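Local coordinates for protein 5,10-methylenetetrahydromethanopterin reductase (Methanopyrus kandleri, PDB 1EZW) that catalyses the reversible, coenzyme F420-dependent reduction of methylenetetrahydromethanopterin to methyltetrahydromethanopterin, a step in the formation of methane from carbon dioxide, at residues A[247-252]-A[296-301]; A[231-234]-A[240-243]. One frame throughout, in Å; residues are numbered along the deposited sequence.

Overall arrangement
Both contacts use helix 238-254 and reach the small parallel sheet of strands 232-234 and 300-302, so they lie together in one region of the subunit, centres about 9 Å apart. Interaction 2 joins an early turn of the helix (240-243) to strand 232-234; interaction 1 joins later turns (247-252) to the end of helix 292-298 and the start of strand 300-302. All touching residues of interaction 2 are buried; in interaction 1 only I252 is partly exposed. Interaction 1 is van der Waals packing of two aliphatic side chains on F298, its carbonyl included, and on the methylene of S299, whereas interaction 2 depends on a serine hydroxyl bonded to a helix carbonyl. Backbone bonds of I300 with C231 and S233 tie them together.

Interaction 1 (A[247-252]-A[296-301]); sequences IVVAFI and EAFSIA
I252 overlaps the root of the F298 ring: its CG2 methyl lies 3.7 Å from F298 CG and almost as near to CD2 and CB, an oblique approach to the ring. CG2 stands anti to the backbone N (the CG1 branch has chi1 -62°), which sends the two branches to different targets. The longer one carries CD1 to 3.6 Å from F298 O, so a single isoleucine covers both the ring root and the backbone carbonyl of F298. I252 and F298 run alongside each other with their ends pointing opposite ways.

One helical turn earlier, V249 divides its methyls in a similar way. CG1, anti to the backbone N with chi1 167°, lies at the edge of the F298 ring, near its plane, and comes to 4.4 Å from F298 CB; CG2 meets S299 CB at 4.0 Å. The hydroxyl of S299 bonds to I295 O, and it is the methylene carbon of this serine that meets V249. A297 CB covers one face of the F298 ring, 3.8 Å above its plane, and H264 packs against the ring edge-to-face.

The contact thus lies where helix 292-298 gives way to strand 300-302. Helix 238-254 packs against that junction, with F298 also touching its V253 and S299 its T245, while helix 283-289 meets I247 and F251, and helix 304-316 packs on I300.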
loop_
_atom_site.group_PDB
_atom_site.type_symbol
_atom_site.label_atom_id
_atom_site.label_comp_id
_atom_site.label_asym_id
_atom_site.label_seq_id
_atom_site.Cartn_x
_atom_site.Cartn_y
_atom_site.Cartn_z
ATOM N N ILE A 247 -30.968 -0.085 -16.810
ATOM C CA ILE A 247 -30.175 0.923 -17.493
ATOM C C ILE A 247 -29.074 0.268 -18.313
ATOM O O ILE A 247 -28.836 0.647 -19.454
ATOM C CB ILE A 247 -29.535 1.934 -16.511
ATOM C CG1 ILE A 247 -28.724 2.975 -17.291
ATOM C CG2 ILE A 247 -28.611 1.209 -15.530
ATOM C CD1 ILE A 247 -29.512 3.754 -18.331
ATOM N N VAL A 248 -28.409 -0.737 -17.749
ATOM C CA VAL A 248 -27.333 -1.381 -18.490
ATOM C C VAL A 248 -27.866 -2.157 -19.703
ATOM O O VAL A 248 -27.306 -2.068 -20.784
ATOM C CB VAL A 248 -26.486 -2.313 -17.579
ATOM C CG1 VAL A 248 -25.382 -2.972 -18.397
ATOM C CG2 VAL A 248 -25.852 -1.496 -16.418
ATOM N N VAL A 249 -28.949 -2.908 -19.533
ATOM C CA VAL A 249 -29.507 -3.658 -20.658
ATOM C C VAL A 249 -29.980 -2.682 -21.747
ATOM O O VAL A 249 -29.782 -2.932 -22.942
ATOM C CB VAL A 249 -30.670 -4.569 -20.206
ATOM C CG1 VAL A 249 -31.439 -5.079 -21.414
ATOM C CG2 VAL A 249 -30.096 -5.767 -19.425
ATOM N N ALA A 250 -30.577 -1.567 -21.337
ATOM C CA ALA A 250 -31.036 -0.574 -22.307
ATOM C C ALA A 250 -29.892 -0.198 -23.247
ATOM O O ALA A 250 -30.076 -0.168 -24.463
ATOM C CB ALA A 250 -31.568 0.659 -21.593
ATOM N N PHE A 251 -28.709 0.074 -22.694
ATOM C CA PHE A 251 -27.550 0.407 -23.523
ATOM C C PHE A 251 -27.090 -0.769 -24.359
ATOM O O PHE A 251 -26.596 -0.595 -25.479
ATOM C CB PHE A 251 -26.367 0.891 -22.680
ATOM C CG PHE A 251 -26.365 2.376 -22.426
ATOM C CD1 PHE A 251 -27.250 2.951 -21.513
ATOM C CD2 PHE A 251 -25.497 3.204 -23.135
ATOM C CE1 PHE A 251 -27.270 4.334 -21.312
ATOM C CE2 PHE A 251 -25.509 4.586 -22.945
ATOM C CZ PHE A 251 -26.401 5.150 -22.029
ATOM N N ILE A 252 -27.219 -1.975 -23.814
ATOM C CA ILE A 252 -26.811 -3.153 -24.569
ATOM C C ILE A 252 -27.749 -3.322 -25.771
ATOM O O ILE A 252 -27.294 -3.568 -26.885
ATOM C CB ILE A 252 -26.856 -4.423 -23.689
ATOM C CG1 ILE A 252 -25.860 -4.273 -22.528
ATOM C CG2 ILE A 252 -26.564 -5.664 -24.549
ATOM C CD1 ILE A 252 -25.829 -5.434 -21.554
ATOM N N GLU A 296 -33.536 -11.270 -20.219
ATOM C CA GLU A 296 -33.111 -12.668 -20.329
ATOM C C GLU A 296 -31.998 -12.805 -21.374
ATOM O O GLU A 296 -31.082 -13.618 -21.245
ATOM C CB GLU A 296 -34.322 -13.529 -20.737
ATOM C CG GLU A 296 -34.121 -15.040 -20.816
ATOM C CD GLU A 296 -33.201 -15.485 -21.931
ATOM O OE1 GLU A 296 -33.143 -14.821 -22.993
ATOM O OE2 GLU A 296 -32.549 -16.528 -21.747
ATOM N N ALA A 297 -32.070 -12.005 -22.420
ATOM C CA ALA A 297 -31.075 -12.104 -23.452
ATOM C C ALA A 297 -29.729 -11.481 -23.096
ATOM O O ALA A 297 -28.673 -12.034 -23.428
ATOM C CB ALA A 297 -31.595 -11.441 -24.716
ATOM N N PHE A 298 -29.789 -10.350 -22.401
ATOM C CA PHE A 298 -28.569 -9.590 -22.176
ATOM C C PHE A 298 -28.026 -9.440 -20.774
ATOM O O PHE A 298 -27.176 -8.581 -20.547
ATOM C CB PHE A 298 -28.762 -8.210 -22.814
ATOM C CG PHE A 298 -29.161 -8.278 -24.284
ATOM C CD1 PHE A 298 -30.375 -7.741 -24.727
ATOM C CD2 PHE A 298 -28.337 -8.915 -25.203
ATOM C CE1 PHE A 298 -30.755 -7.857 -26.075
ATOM C CE2 PHE A 298 -28.704 -9.036 -26.549
ATOM C CZ PHE A 298 -29.921 -8.502 -26.982
ATOM N N SER A 299 -28.476 -10.272 -19.852
ATOM C CA SER A 299 -27.971 -10.187 -18.480
ATOM C C SER A 299 -28.229 -11.511 -17.795
ATOM O O SER A 299 -28.991 -12.373 -18.309
ATOM C CB SER A 299 -28.694 -9.087 -17.686
ATOM O OG SER A 299 -29.995 -9.507 -17.249
ATOM N N ILE A 300 -27.562 -11.686 -16.661
ATOM C CA ILE A 300 -27.775 -12.826 -15.788
ATOM C C ILE A 300 -28.290 -12.087 -14.562
ATOM O O ILE A 300 -27.526 -11.430 -13.837
ATOM C CB ILE A 300 -26.485 -13.567 -15.446
ATOM C CG1 ILE A 300 -25.942 -14.282 -16.678
ATOM C CG2 ILE A 300 -26.743 -14.611 -14.370
ATOM C CD1 ILE A 300 -24.624 -14.961 -16.375
ATOM N N ALA A 301 -29.596 -12.168 -14.327
ATOM C CA ALA A 301 -30.179 -11.453 -13.200
ATOM C C ALA A 301 -31.204 -12.230 -12.370
ATOM O O ALA A 301 -31.989 -13.026 -12.906
ATOM C CB ALA A 301 -30.816 -10.146 -13.707
#

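Interaction 2 (A[231-234]-A[240-243]); sequences CFSI and KAIE
S233 OG donates a hydrogen bond to A241 O, 2.7 Å long, and this is the tight point of the contact. The C=O...OG angle is 117° and the hydroxyl is tilted 25° from the carbonyl plane, so the donor comes to the carbonyl oxygen at a bent angle. With OG anti to the backbone N (chi1 -167°), the side chain reaches across to the helix and its CB also comes to 3.3 Å from A241 O. In return A241 CB packs against the strand backbone, 3.5 Å from S233 O and 3.9 Å from I234 C. The CA atoms of I234 and A241 are 5.1 Å apart, a close approach consistent with the small side chain at the interface.

The rest is looser. The side chain of I234 points away from the helix, to pack on helices 304-316 and 332-342. K240 and E243 are exposed, and neither touches the strand segment; E243 points away from it, and its carboxylate forms a salt bridge with K246, one turn onward.

Strand 232-234 turns into helix 238-254 through a short connection, making a compact strand-turn-helix unit. The strand pairs in parallel with 300-302, in part through a backbone bond of S233 to G302. The unit lies between barrel strands 225-229 and 321-324, consistent with an insertion into the (beta/alpha)8 barrel of this luciferase-like family.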
loop_
_atom_site.group_PDB
_atom_site.type_symbol
_atom_site.label_atom_id
_atom_site.label_comp_id
_atom_site.label_asym_id
_atom_site.label_seq_id
_atom_site.Cartn_x
_atom_site.Cartn_y
_atom_site.Cartn_z
ATOM N N CYS A 231 -23.522 -8.828 -18.043
ATOM C CA CYS A 231 -24.262 -7.778 -17.357
ATOM C C CYS A 231 -24.810 -8.691 -16.248
ATOM O O CYS A 231 -25.542 -9.662 -16.525
ATOM C CB CYS A 231 -25.393 -7.236 -18.212
ATOM S SG CYS A 231 -26.527 -6.257 -17.249
ATOM N N PHE A 232 -24.483 -8.408 -14.987
ATOM C CA PHE A 232 -24.851 -9.343 -13.931
ATOM C C PHE A 232 -25.544 -8.626 -12.797
ATOM O O PHE A 232 -25.123 -7.519 -12.416
ATOM C CB PHE A 232 -23.539 -9.976 -13.427
ATOM C CG PHE A 232 -23.698 -11.150 -12.539
ATOM C CD1 PHE A 232 -23.508 -12.434 -13.041
ATOM C CD2 PHE A 232 -23.909 -10.982 -11.178
ATOM C CE1 PHE A 232 -23.515 -13.546 -12.186
ATOM C CE2 PHE A 232 -23.923 -12.085 -10.313
ATOM C CZ PHE A 232 -23.725 -13.354 -10.808
ATOM N N SER A 233 -26.598 -9.234 -12.249
ATOM C CA SER A 233 -27.270 -8.580 -11.119
ATOM C C SER A 233 -27.874 -9.608 -10.185
ATOM O O SER A 233 -28.768 -10.373 -10.584
ATOM C CB SER A 233 -28.341 -7.602 -11.602
ATOM O OG SER A 233 -28.768 -6.758 -10.513
ATOM N N ILE A 234 -27.395 -9.629 -8.944
ATOM C CA ILE A 234 -27.870 -10.601 -7.985
ATOM C C ILE A 234 -28.291 -9.942 -6.674
ATOM O O ILE A 234 -27.646 -9.009 -6.187
ATOM C CB ILE A 234 -26.787 -11.685 -7.744
ATOM C CG1 ILE A 234 -27.386 -12.892 -7.013
ATOM C CG2 ILE A 234 -25.574 -11.063 -6.947
ATOM C CD1 ILE A 234 -26.406 -14.028 -6.770
ATOM N N LYS A 240 -35.627 -6.866 -7.272
ATOM C CA LYS A 240 -34.661 -5.786 -7.104
ATOM C C LYS A 240 -33.435 -6.039 -8.001
ATOM O O LYS A 240 -32.918 -5.118 -8.635
ATOM C CB LYS A 240 -34.251 -5.684 -5.632
ATOM C CG LYS A 240 -35.248 -4.908 -4.761
ATOM C CD LYS A 240 -34.748 -4.726 -3.318
ATOM C CE LYS A 240 -33.305 -4.178 -3.257
ATOM N NZ LYS A 240 -33.017 -2.938 -4.071
ATOM N N ALA A 241 -32.995 -7.292 -8.067
ATOM C CA ALA A 241 -31.846 -7.630 -8.923
ATOM C C ALA A 241 -32.182 -7.295 -10.379
ATOM O O ALA A 241 -31.419 -6.626 -11.077
ATOM C CB ALA A 241 -31.507 -9.121 -8.791
ATOM N N ILE A 242 -33.356 -7.736 -10.840
ATOM C CA ILE A 242 -33.747 -7.492 -12.221
ATOM C C ILE A 242 -33.847 -6.008 -12.552
ATOM O O ILE A 242 -33.427 -5.555 -13.613
ATOM C CB ILE A 242 -35.105 -8.186 -12.537
ATOM C CG1 ILE A 242 -34.924 -9.706 -12.470
ATOM C CG2 ILE A 242 -35.652 -7.688 -13.889
ATOM C CD1 ILE A 242 -36.229 -10.503 -12.350
ATOM N N GLU A 243 -34.405 -5.241 -11.627
ATOM C CA GLU A 243 -34.572 -3.822 -11.854
ATOM C C GLU A 243 -33.234 -3.129 -12.077
ATOM O O GLU A 243 -33.115 -2.245 -12.926
ATOM C CB GLU A 243 -35.283 -3.195 -10.650
ATOM C CG GLU A 243 -35.681 -1.734 -10.864
ATOM C CD GLU A 243 -36.616 -1.571 -12.044
ATOM O OE1 GLU A 243 -37.536 -2.410 -12.176
ATOM O OE2 GLU A 243 -36.441 -0.605 -12.824
#